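Local coordinates for cytochrome c-552/4 domain-containing protein (Ignicoccus hospitalis KIN4/I, PDB 4QO5) that binds eight c-type hemes as a membrane-associated multiheme cytochrome and probably takes part in electron transfer, although its exact function is unknown, at residues 323-327 against 388-392; 333-337 against 379-384; 350-354 against 442-446; 464-469 against 507-512. One frame throughout, in Å; residues are numbered along the deposited sequence.

Contact 1 (323-327 against 388-392)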
loop_
_atom_site.group_PDB
_atom_site.type_symbol
_atom_site.label_atom_id
_atom_site.label_comp_id
_atom_site.label_asym_id
_atom_site.label_seq_id
_atom_site.Cartn_x
_atom_site.Cartn_y
_atom_site.Cartn_z
ATOM N N HIS A 323 -14.126 20.729 -11.541
ATOM C CA HIS A 323 -14.524 21.744 -12.522
ATOM C C HIS A 323 -14.225 21.274 -13.941
ATOM O O HIS A 323 -13.399 20.410 -14.139
ATOM C CB HIS A 323 -13.761 23.029 -12.240
ATOM C CG HIS A 323 -12.282 22.836 -12.137
ATOM N ND1 HIS A 323 -11.677 22.360 -10.995
ATOM C CD2 HIS A 323 -11.285 23.047 -13.031
ATOM C CE1 HIS A 323 -10.370 22.290 -11.187
ATOM N NE2 HIS A 323 -10.106 22.700 -12.414
ATOM N N PRO A 324 -14.892 21.874 -14.950
ATOM C CA PRO A 324 -14.564 21.435 -16.312
ATOM C C PRO A 324 -13.077 21.635 -16.603
ATOM O O PRO A 324 -12.458 22.552 -16.056
ATOM C CB PRO A 324 -15.425 22.358 -17.198
ATOM C CG PRO A 324 -16.572 22.756 -16.317
ATOM C CD PRO A 324 -16.001 22.837 -14.916
ATOM N N MET A 325 -12.498 20.769 -17.426
ATOM C CA MET A 325 -11.056 20.818 -17.675
ATOM C C MET A 325 -10.619 22.170 -18.269
ATOM O O MET A 325 -11.280 22.706 -19.145
ATOM C CB MET A 325 -10.677 19.678 -18.625
ATOM C CG MET A 325 -9.206 19.372 -18.694
ATOM S SD MET A 325 -8.650 18.713 -17.103
ATOM C CE MET A 325 -6.883 18.978 -17.257
ATOM N N PRO A 326 -9.505 22.738 -17.785
ATOM C CA PRO A 326 -8.994 23.944 -18.466
ATOM C C PRO A 326 -8.649 23.706 -19.935
ATOM O O PRO A 326 -8.202 22.601 -20.279
ATOM C CB PRO A 326 -7.717 24.265 -17.678
ATOM C CG PRO A 326 -7.975 23.703 -16.306
ATOM C CD PRO A 326 -8.787 22.449 -16.530
ATOM N N ARG A 327 -8.830 24.733 -20.777
ATOM C CA ARG A 327 -8.542 24.625 -22.200
ATOM C C ARG A 327 -7.058 24.519 -22.505
ATOM O O ARG A 327 -6.668 23.839 -23.453
ATOM C CB ARG A 327 -9.117 25.822 -22.967
ATOM C CG ARG A 327 -10.621 25.840 -22.993
ATOM C CD ARG A 327 -11.143 27.030 -23.787
ATOM N NE ARG A 327 -12.601 26.972 -23.865
ATOM C CZ ARG A 327 -13.304 27.156 -24.977
ATOM N NH1 ARG A 327 -12.688 27.422 -26.124
ATOM N NH2 ARG A 327 -14.624 27.078 -24.939
ATOM N N PRO A 388 -12.966 32.216 -22.336
ATOM C CA PRO A 388 -13.217 31.204 -21.294
ATOM C C PRO A 388 -12.008 30.315 -21.035
ATOM O O PRO A 388 -11.391 29.809 -21.974
ATOM C CB PRO A 388 -14.358 30.367 -21.891
ATOM C CG PRO A 388 -15.035 31.284 -22.845
ATOM C CD PRO A 388 -13.967 32.163 -23.418
ATOM N N GLY A 389 -11.681 30.103 -19.767
ATOM C CA GLY A 389 -10.516 29.319 -19.422
ATOM C C GLY A 389 -10.740 27.816 -19.429
ATOM O O GLY A 389 -9.773 27.038 -19.525
ATOM N N LEU A 390 -12.006 27.403 -19.326
ATOM C CA LEU A 390 -12.345 25.983 -19.217
ATOM C C LEU A 390 -13.095 25.521 -20.467
ATOM O O LEU A 390 -13.686 26.337 -21.177
ATOM C CB LEU A 390 -13.206 25.722 -17.971
ATOM C CG LEU A 390 -12.779 26.301 -16.624
ATOM C CD1 LEU A 390 -13.747 25.817 -15.539
ATOM C CD2 LEU A 390 -11.333 25.912 -16.251
ATOM N N ILE A 391 -13.058 24.216 -20.742
ATOM C CA ILE A 391 -13.668 23.701 -21.957
ATOM C C ILE A 391 -15.194 23.809 -21.959
ATOM O O ILE A 391 -15.834 23.836 -20.905
ATOM C CB ILE A 391 -13.211 22.267 -22.290
ATOM C CG1 ILE A 391 -13.637 21.276 -21.193
ATOM C CG2 ILE A 391 -11.701 22.239 -22.522
ATOM C CD1 ILE A 391 -13.353 19.827 -21.566
ATOM N N SER A 392 -15.755 23.899 -23.160
ATOM C CA SER A 392 -17.191 24.024 -23.356
ATOM C C SER A 392 -17.900 22.714 -23.049
ATOM O O SER A 392 -17.273 21.666 -22.986
ATOM C CB SER A 392 -17.493 24.394 -24.808
ATOM O OG SER A 392 -17.236 23.280 -25.655
#

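Contact 2 (333-337 against 379-384)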
loop_
_atom_site.group_PDB
_atom_site.type_symbol
_atom_site.label_atom_id
_atom_site.label_comp_id
_atom_site.label_asym_id
_atom_site.label_seq_id
_atom_site.Cartn_x
_atom_site.Cartn_y
_atom_site.Cartn_z
ATOM N N LYS A 333 -2.391 31.012 -15.538
ATOM C CA LYS A 333 -2.965 32.156 -16.254
ATOM C C LYS A 333 -4.473 32.310 -16.047
ATOM O O LYS A 333 -5.081 33.275 -16.522
ATOM C CB LYS A 333 -2.663 32.044 -17.747
ATOM C CG LYS A 333 -1.198 32.246 -18.078
ATOM C CD LYS A 333 -0.959 32.248 -19.574
ATOM C CE LYS A 333 0.474 32.670 -19.887
ATOM N NZ LYS A 333 0.681 32.794 -21.356
ATOM N N LEU A 334 -5.071 31.353 -15.350
ATOM C CA LEU A 334 -6.502 31.384 -15.095
ATOM C C LEU A 334 -6.823 32.431 -14.034
ATOM O O LEU A 334 -6.048 32.626 -13.095
ATOM C CB LEU A 334 -6.993 30.008 -14.626
ATOM C CG LEU A 334 -6.901 28.850 -15.624
ATOM C CD1 LEU A 334 -7.291 27.548 -14.948
ATOM C CD2 LEU A 334 -7.806 29.112 -16.849
ATOM N N SER A 335 -7.968 33.092 -14.171
ATOM C CA SER A 335 -8.414 34.068 -13.179
ATOM C C SER A 335 -9.934 34.028 -13.058
ATOM O O SER A 335 -10.637 34.126 -14.058
ATOM C CB SER A 335 -7.968 35.478 -13.572
ATOM O OG SER A 335 -8.411 36.428 -12.617
ATOM N N VAL A 336 -10.437 33.899 -11.834
ATOM C CA VAL A 336 -11.878 33.789 -11.604
ATOM C C VAL A 336 -12.343 34.803 -10.552
ATOM O O VAL A 336 -11.595 35.142 -9.639
ATOM C CB VAL A 336 -12.259 32.338 -11.175
ATOM C CG1 VAL A 336 -11.704 32.000 -9.780
ATOM C CG2 VAL A 336 -13.764 32.127 -11.223
ATOM N N GLU A 337 -13.565 35.308 -10.693
ATOM C CA GLU A 337 -14.201 36.046 -9.605
ATOM C C GLU A 337 -14.435 35.094 -8.426
ATOM O O GLU A 337 -15.033 34.031 -8.586
ATOM C CB GLU A 337 -15.530 36.643 -10.069
ATOM C CG GLU A 337 -15.570 38.160 -10.034
ATOM C CD GLU A 337 -16.843 38.713 -10.637
ATOM O OE1 GLU A 337 -17.462 38.004 -11.462
ATOM O OE2 GLU A 337 -17.225 39.852 -10.285
ATOM N N LEU A 379 -18.905 30.343 -10.806
ATOM C CA LEU A 379 -18.283 31.151 -11.852
ATOM C C LEU A 379 -17.005 30.445 -12.303
ATOM O O LEU A 379 -16.290 29.853 -11.478
ATOM C CB LEU A 379 -17.969 32.553 -11.332
ATOM C CG LEU A 379 -19.197 33.318 -10.822
ATOM C CD1 LEU A 379 -18.791 34.577 -10.076
ATOM C CD2 LEU A 379 -20.131 33.653 -11.972
ATOM N N TYR A 380 -16.726 30.485 -13.605
ATOM C CA TYR A 380 -15.552 29.805 -14.147
ATOM C C TYR A 380 -14.520 30.840 -14.565
ATOM O O TYR A 380 -14.863 31.967 -14.917
ATOM C CB TYR A 380 -15.912 28.947 -15.360
ATOM C CG TYR A 380 -16.851 27.790 -15.097
ATOM C CD1 TYR A 380 -16.893 27.159 -13.863
ATOM C CD2 TYR A 380 -17.687 27.318 -16.106
ATOM C CE1 TYR A 380 -17.762 26.086 -13.632
ATOM C CE2 TYR A 380 -18.549 26.257 -15.892
ATOM C CZ TYR A 380 -18.585 25.645 -14.655
ATOM O OH TYR A 380 -19.447 24.584 -14.455
ATOM N N ALA A 381 -13.256 30.436 -14.545
ATOM C CA ALA A 381 -12.141 31.335 -14.820
ATOM C C ALA A 381 -12.101 31.773 -16.271
ATOM O O ALA A 381 -12.630 31.095 -17.151
ATOM C CB ALA A 381 -10.814 30.652 -14.449
ATOM N N THR A 382 -11.449 32.906 -16.512
ATOM C CA THR A 382 -11.100 33.326 -17.860
ATOM C C THR A 382 -9.578 33.358 -18.013
ATOM O O THR A 382 -8.838 33.274 -17.032
ATOM C CB THR A 382 -11.663 34.718 -18.182
ATOM O OG1 THR A 382 -11.285 35.632 -17.147
ATOM C CG2 THR A 382 -13.183 34.671 -18.266
ATOM N N LEU A 383 -9.123 33.459 -19.255
ATOM C CA LEU A 383 -7.705 33.622 -19.564
ATOM C C LEU A 383 -7.400 35.114 -19.767
ATOM O O LEU A 383 -8.323 35.927 -19.834
ATOM C CB LEU A 383 -7.361 32.799 -20.813
ATOM C CG LEU A 383 -7.312 31.285 -20.606
ATOM C CD1 LEU A 383 -7.191 30.581 -21.951
ATOM C CD2 LEU A 383 -6.153 30.890 -19.663
ATOM N N PRO A 384 -6.105 35.490 -19.845
ATOM C CA PRO A 384 -5.766 36.913 -19.957
ATOM C C PRO A 384 -6.388 37.659 -21.138
ATOM O O PRO A 384 -6.577 38.857 -21.034
ATOM C CB PRO A 384 -4.242 36.893 -20.087
ATOM C CG PRO A 384 -3.848 35.722 -19.272
ATOM C CD PRO A 384 -4.910 34.678 -19.544
HETATM O O HOH W 1 -6.572 35.434 -16.689
HETATM O O HOH W 2 -12.899 36.017 -14.504
HETATM O O HOH W 3 -14.936 34.751 -13.399
#

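Contact 3 (350-354 against 442-446)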
loop_
_atom_site.group_PDB
_atom_site.type_symbol
_atom_site.label_atom_id
_atom_site.label_comp_id
_atom_site.label_asym_id
_atom_site.label_seq_id
_atom_site.Cartn_x
_atom_site.Cartn_y
_atom_site.Cartn_z
ATOM N N GLN A 350 -26.193 35.980 7.815
ATOM C CA GLN A 350 -26.091 34.952 8.842
ATOM C C GLN A 350 -24.912 35.211 9.780
ATOM O O GLN A 350 -24.588 34.373 10.623
ATOM C CB GLN A 350 -25.980 33.563 8.208
ATOM N N GLY A 351 -24.269 36.366 9.630
ATOM C CA GLY A 351 -23.206 36.770 10.538
ATOM C C GLY A 351 -21.795 36.516 10.040
ATOM O O GLY A 351 -20.823 36.885 10.701
ATOM N N LEU A 352 -21.676 35.881 8.878
ATOM C CA LEU A 352 -20.373 35.640 8.272
ATOM C C LEU A 352 -20.013 36.779 7.329
ATOM O O LEU A 352 -20.104 36.642 6.112
ATOM C CB LEU A 352 -20.367 34.307 7.523
ATOM C CG LEU A 352 -20.653 33.092 8.406
ATOM C CD1 LEU A 352 -20.682 31.822 7.573
ATOM C CD2 LEU A 352 -19.618 32.987 9.520
ATOM N N THR A 353 -19.602 37.904 7.906
ATOM C CA THR A 353 -19.356 39.130 7.150
ATOM C C THR A 353 -18.016 39.130 6.423
ATOM O O THR A 353 -17.735 40.024 5.628
ATOM C CB THR A 353 -19.410 40.356 8.072
ATOM O OG1 THR A 353 -18.523 40.159 9.179
ATOM C CG2 THR A 353 -20.820 40.552 8.599
ATOM N N ILE A 354 -17.190 38.129 6.706
ATOM C CA ILE A 354 -15.879 38.015 6.076
ATOM C C ILE A 354 -15.976 37.898 4.557
ATOM O O ILE A 354 -15.163 38.470 3.829
ATOM C CB ILE A 354 -15.081 36.824 6.657
ATOM C CG1 ILE A 354 -14.546 37.197 8.036
ATOM C CG2 ILE A 354 -13.930 36.427 5.744
ATOM C CD1 ILE A 354 -13.380 36.366 8.476
ATOM N N LEU A 442 -14.983 29.753 7.170
ATOM C CA LEU A 442 -15.384 31.152 7.322
ATOM C C LEU A 442 -15.866 31.430 8.748
ATOM O O LEU A 442 -15.637 32.506 9.289
ATOM C CB LEU A 442 -16.467 31.533 6.308
ATOM C CG LEU A 442 -16.040 31.582 4.841
ATOM C CD1 LEU A 442 -17.245 31.850 3.938
ATOM C CD2 LEU A 442 -14.968 32.635 4.617
ATOM N N LYS A 443 -16.525 30.452 9.363
ATOM C CA LYS A 443 -16.936 30.587 10.758
ATOM C C LYS A 443 -15.728 30.609 11.698
ATOM O O LYS A 443 -15.709 31.338 12.686
ATOM C CB LYS A 443 -17.887 29.454 11.161
ATOM C CG LYS A 443 -19.240 29.520 10.478
ATOM C CD LYS A 443 -20.217 28.484 11.034
ATOM C CE LYS A 443 -21.629 28.735 10.501
ATOM N NZ LYS A 443 -22.517 27.544 10.632
ATOM N N ALA A 444 -14.724 29.800 11.388
ATOM C CA ALA A 444 -13.500 29.764 12.186
ATOM C C ALA A 444 -12.779 31.109 12.136
ATOM O O ALA A 444 -12.257 31.586 13.143
ATOM C CB ALA A 444 -12.581 28.657 11.699
ATOM N N TRP A 445 -12.749 31.721 10.957
ATOM C CA TRP A 445 -12.099 33.013 10.813
ATOM C C TRP A 445 -12.921 34.101 11.501
ATOM O O TRP A 445 -12.372 34.988 12.147
ATOM C CB TRP A 445 -11.902 33.355 9.339
ATOM C CG TRP A 445 -10.834 32.570 8.659
ATOM C CD1 TRP A 445 -9.722 32.006 9.233
ATOM C CD2 TRP A 445 -10.768 32.260 7.265
ATOM N NE1 TRP A 445 -8.975 31.363 8.275
ATOM C CE2 TRP A 445 -9.594 31.511 7.057
ATOM C CE3 TRP A 445 -11.587 32.553 6.168
ATOM C CZ2 TRP A 445 -9.225 31.036 5.798
ATOM C CZ3 TRP A 445 -11.216 32.086 4.916
ATOM C CH2 TRP A 445 -10.050 31.332 4.742
ATOM N N GLN A 446 -14.240 34.009 11.371
ATOM C CA GLN A 446 -15.149 34.975 11.982
ATOM C C GLN A 446 -15.081 34.977 13.507
ATOM O O GLN A 446 -15.229 36.022 14.138
ATOM C CB GLN A 446 -16.588 34.690 11.545
ATOM C CG GLN A 446 -17.568 35.799 11.882
ATOM C CD GLN A 446 -17.478 36.970 10.924
ATOM O OE1 GLN A 446 -17.514 36.798 9.704
ATOM N NE2 GLN A 446 -17.370 38.173 11.474
#

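Contact 4 (464-469 against 507-512). With CA (calcium ion), chain J.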
loop_
_atom_site.group_PDB
_atom_site.type_symbol
_atom_site.label_atom_id
_atom_site.label_comp_id
_atom_site.label_asym_id
_atom_site.label_seq_id
_atom_site.Cartn_x
_atom_site.Cartn_y
_atom_site.Cartn_z
ATOM N N TYR A 464 -4.187 24.628 12.093
ATOM C CA TYR A 464 -4.743 23.277 12.104
ATOM C C TYR A 464 -6.140 23.164 11.487
ATOM O O TYR A 464 -6.361 22.322 10.624
ATOM C CB TYR A 464 -4.722 22.689 13.521
ATOM C CG TYR A 464 -5.183 21.251 13.578
ATOM C CD1 TYR A 464 -4.449 20.244 12.963
ATOM C CD2 TYR A 464 -6.361 20.901 14.227
ATOM C CE1 TYR A 464 -4.870 18.929 13.000
ATOM C CE2 TYR A 464 -6.789 19.586 14.267
ATOM C CZ TYR A 464 -6.034 18.604 13.651
ATOM O OH TYR A 464 -6.433 17.288 13.690
ATOM N N ILE A 465 -7.081 23.998 11.914
ATOM C CA ILE A 465 -8.428 23.923 11.335
ATOM C C ILE A 465 -8.426 24.252 9.834
ATOM O O ILE A 465 -9.255 23.741 9.078
ATOM C CB ILE A 465 -9.466 24.797 12.092
ATOM C CG1 ILE A 465 -10.891 24.382 11.686
ATOM C CG2 ILE A 465 -9.215 26.280 11.850
ATOM C CD1 ILE A 465 -11.980 24.862 12.609
ATOM N N GLU A 466 -7.477 25.082 9.399
ATOM C CA GLU A 466 -7.357 25.409 7.981
ATOM C C GLU A 466 -6.852 24.189 7.206
ATOM O O GLU A 466 -7.278 23.922 6.083
ATOM C CB GLU A 466 -6.439 26.629 7.792
ATOM C CG GLU A 466 -7.051 27.912 8.366
ATOM C CD GLU A 466 -6.046 29.021 8.651
ATOM O OE1 GLU A 466 -4.822 28.768 8.618
ATOM O OE2 GLU A 466 -6.497 30.152 8.928
ATOM N N LYS A 467 -5.966 23.416 7.823
ATOM C CA LYS A 467 -5.472 22.207 7.174
ATOM C C LYS A 467 -6.558 21.128 7.101
ATOM O O LYS A 467 -6.576 20.316 6.173
ATOM C CB LYS A 467 -4.207 21.698 7.879
ATOM C CG LYS A 467 -2.983 22.631 7.657
ATOM C CD LYS A 467 -1.854 22.250 8.604
ATOM C CE LYS A 467 -0.852 23.381 8.797
ATOM N NZ LYS A 467 -0.190 23.751 7.521
ATOM N N LEU A 468 -7.458 21.117 8.076
ATOM C CA LEU A 468 -8.604 20.212 8.022
ATOM C C LEU A 468 -9.474 20.569 6.822
ATOM O O LEU A 468 -9.945 19.695 6.102
ATOM C CB LEU A 468 -9.418 20.286 9.314
ATOM C CG LEU A 468 -8.715 19.747 10.564
ATOM C CD1 LEU A 468 -9.649 19.838 11.765
ATOM C CD2 LEU A 468 -8.272 18.308 10.342
ATOM N N TRP A 469 -9.670 21.862 6.594
ATOM C CA TRP A 469 -10.421 22.304 5.431
ATOM C C TRP A 469 -9.721 21.864 4.140
ATOM O O TRP A 469 -10.358 21.315 3.244
ATOM C CB TRP A 469 -10.605 23.810 5.482
ATOM C CG TRP A 469 -11.027 24.437 4.177
ATOM C CD1 TRP A 469 -12.253 24.315 3.548
ATOM C CD2 TRP A 469 -10.236 25.298 3.356
ATOM N NE1 TRP A 469 -12.246 25.051 2.380
ATOM C CE2 TRP A 469 -11.026 25.663 2.243
ATOM C CE3 TRP A 469 -8.926 25.802 3.452
ATOM C CZ2 TRP A 469 -10.554 26.516 1.235
ATOM C CZ3 TRP A 469 -8.462 26.645 2.454
ATOM C CH2 TRP A 469 -9.279 26.994 1.359
ATOM N N HIS A 507 -15.270 16.962 12.582
ATOM C CA HIS A 507 -14.063 17.367 13.303
ATOM C C HIS A 507 -13.979 18.893 13.361
ATOM O O HIS A 507 -13.781 19.472 14.437
ATOM C CB HIS A 507 -12.830 16.677 12.716
ATOM C CG HIS A 507 -11.558 16.930 13.469
ATOM N ND1 HIS A 507 -11.529 17.062 14.843
ATOM C CD2 HIS A 507 -10.268 16.811 13.083
ATOM C CE1 HIS A 507 -10.275 17.179 15.242
ATOM N NE2 HIS A 507 -9.489 17.013 14.202
ATOM N N MET A 508 -14.203 19.548 12.226
ATOM C CA MET A 508 -14.257 21.008 12.219
ATOM C C MET A 508 -15.350 21.566 13.131
ATOM O O MET A 508 -15.120 22.530 13.866
ATOM C CB MET A 508 -14.414 21.538 10.792
ATOM C CG MET A 508 -13.293 21.097 9.861
ATOM S SD MET A 508 -13.493 21.835 8.228
ATOM C CE MET A 508 -13.198 23.569 8.589
ATOM N N LYS A 509 -16.530 20.948 13.108
ATOM C CA LYS A 509 -17.626 21.401 13.956
ATOM C C LYS A 509 -17.304 21.266 15.445
ATOM O O LYS A 509 -17.646 22.138 16.246
ATOM C CB LYS A 509 -18.923 20.665 13.602
ATOM C CG LYS A 509 -19.533 21.152 12.301
ATOM C CD LYS A 509 -20.572 20.186 11.746
ATOM C CE LYS A 509 -21.758 20.044 12.661
ATOM N NZ LYS A 509 -22.846 19.272 11.980
ATOM N N THR A 510 -16.644 20.174 15.814
ATOM C CA THR A 510 -16.252 19.964 17.202
ATOM C C THR A 510 -15.256 21.030 17.687
ATOM O O THR A 510 -15.412 21.589 18.780
ATOM C CB THR A 510 -15.697 18.540 17.416
ATOM O OG1 THR A 510 -16.775 17.598 17.303
ATOM C CG2 THR A 510 -15.075 18.412 18.787
ATOM N N LEU A 511 -14.257 21.334 16.862
ATOM C CA LEU A 511 -13.300 22.391 17.195
ATOM C C LEU A 511 -13.988 23.747 17.395
ATOM O O LEU A 511 -13.693 24.466 18.350
ATOM C CB LEU A 511 -12.207 22.489 16.131
ATOM C CG LEU A 511 -11.197 21.338 16.156
ATOM C CD1 LEU A 511 -10.253 21.420 14.970
ATOM C CD2 LEU A 511 -10.422 21.342 17.463
ATOM N N LEU A 512 -14.912 24.082 16.498
ATOM C CA LEU A 512 -15.702 25.301 16.638
ATOM C C LEU A 512 -16.517 25.314 17.931
ATOM O O LEU A 512 -16.573 26.331 18.623
ATOM C CB LEU A 512 -16.622 25.486 15.426
ATOM C CG LEU A 512 -15.918 25.852 14.119
ATOM C CD1 LEU A 512 -16.892 25.789 12.940
ATOM C CD2 LEU A 512 -15.297 27.242 14.235
HETATM CA CA CA J . -4.374 31.172 9.199
HETATM O O HOH W 4 -2.694 32.709 9.876
#

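Contact 1 (323-327 against 388-392)
P326 and L390 lie at the centre of a single backbone bridge, their CA atoms 4.0 Å apart, and a hydrogen bond closes it on each flank. I391 N donates to M325 O over 2.8 Å, nearly along the C=O axis, while R327 N reaches G389 O at 2.8 Å and almost straight (171°). Packing is tight on the inner side. There the two methyls of L390 lie against the extended proline-rich segment: CD1 meets P324 CD at 3.8 Å and CD2 meets P326 CG at 4.0 Å. With an alanine at this leucine position, P324 and P326 would probably lose their shared apolar partner, leaving a gap between the rings and the bridge. I391 packs CD1 on M325 CB, and its first torsion (chi1 63°) swings CG1 in to 3.4 Å from M325 O.

The outer side faces solvent, yet R327 is still held there. It stretches out from CG to NE so that NE donates to L390 O at 3.0 Å; the oxygen lies in the guanidinium plane, but NE stands above the carbonyl plane. P388, also exposed, flanks this arm. S392 caps E395 N at the start of helix 393-407. Such an isolated beta bridge, joining the residues just after strand 323-324 to the loop that leads into helix 393-407, here borders the heme region, for the side chain of M325 comes about 4 Å from a bound heme c.

Contact 2 (333-337 against 379-384)
S335 and T382 form a single antiparallel hydrogen-bonded pair between segments whose end-to-end directions are 142° apart. T382 N donates to S335 O at 2.9 Å, and S335 N returns a bond of 3.0 Å to T382 O, this one in the carbonyl plane. Each carbonyl oxygen also accepts from a water: one water links T382 O to K333 O, and another joins S335 O to T382 OG1. A third connects E337 N with Y380 O beyond the pair.

On the buried side L334 lays its CB against A381 CB at 3.9 Å, and its CD2 crosses L383 CD2 at 3.7 Å. P326 and P366 also touch L334. The single bridge continues, in strand-like fashion, from the edge of the small antiparallel sheet of 336-337 and 362-363, where the backbone of V336 bonds to L363, although 379-384 is not itself a regular strand; A381 in turn bonds to P366.

V336 holds CG2 opposite its own backbone N, with CG1 at chi1 68°, and this carries CG2 to within 3.4 Å of L379 O. Its CB rests 4.0 Å from A381 CB. Towards the more exposed ends, E337 CB meets L379 CD1 at 3.9 Å. At the other end of the contact P384 CD sits 3.3 Å from K333 O.

Contact 3 (350-354 against 442-446)
The side-chain amide of Q446 reaches across to the loop at T353 and I354 and uses both of its ends there. OE1 accepts from I354 N at 3.3 Å, with the donor in the plane of the side-chain carbonyl, while NE2 donates to T353 OG1 at 3.2 Å, the hydroxyl tilted 23° from the amide plane. Q446 sends CG out opposite its backbone N (chi1 -168°) and bends at chi2 (78°), which brings the amide up to the loop. A leucine in place of this glutamine would probably leave I354 N and T353 OG1 without these partners and hold the loop by apolar contacts alone.

Apolar contacts surround this grip. I354 drives CD1 against W445 CB at 3.5 Å, nearly at a right angle, and its CG2 comes within 4.1 Å of L442 CD2. L352 lays CD2 across the aliphatic part of K443, 3.6 Å from CG.

Further out, G351 at positive phi is the C-prime residue of a Schellman motif that ends helix 341-349 and turns the chain towards these contacts. L347 of that helix touches both L352 and L442. The loop between helix 341-349 and strand 362-363 thus packs near the C-terminal end of helix 413-447, with helix 464-485 close by.

Contact 4 (464-469 against 507-512)
Y464 and H507 meet at the edges of their rings, with Y464 OH lying 3.1 Å from H507 NE2 in a hydrogen bond that either atom could donate. The hydroxyl is in the imidazole plane, yet the two rings are steeply inclined, their planes at 75°. L468 lies over one face of Y464, offset toward the rim; its CD1 approaches H507 CD2 at 3.4 Å and crosses L511 CD1 at 3.6 Å, and L511 CD1 also sits over one imidazole face, again near the rim. Both rings reach beyond their own chain, Y464 stacking on H507 of the second subunit and H507 on Y464 of the third, so the pair takes part in the trimer interface.

This is antiparallel helix packing in the C-terminal helical region, where the segments 464-469 and 507-512 have axes 10.4 Å apart at closest and N-to-C directions 158° apart. Helix 413-447 lies alongside, its A444 against I465.

M508 bends at its last torsion (chi3 67°), which turns CE back onto I465 CG1 at 3.9 Å and close to W469 CB. Its CG packs on L468 CB, 4.0 Å away, and I465 CD1 makes looser contacts with L511 CB and L512 CG. E466 points away from helix 498-520 and chelates the calcium ion through both carboxylate oxygens, OE1 at 2.5 Å and OE2 at 2.4 Å. A water, D462, E463 and the backbone oxygens of H451 and T459 complete the calcium site.

Overall arrangement
Contacts 1 and 2 are neighbours, with centres 10 Å apart: a probable hydrogen bond of 3.0 Å runs from G389 N to A381 O, and Y380 packs against both P324 and L390. They lie on the heme side; the side chain of L334 is about 7 Å from a bound heme c, farther than that of M325. Contacts 3 and 4 form a second pair, centres 14 Å apart, joined by a probable hydrogen bond from W445 NE1 to E466 OE2 at 2.8 Å and so meeting at the calcium site. The pairs do not touch; the nearest atoms of contacts 2 and 4 are about 12 Å apart. Along the chain, contact 3 alternates with contacts 1 and 2, whereas contact 4 follows all three.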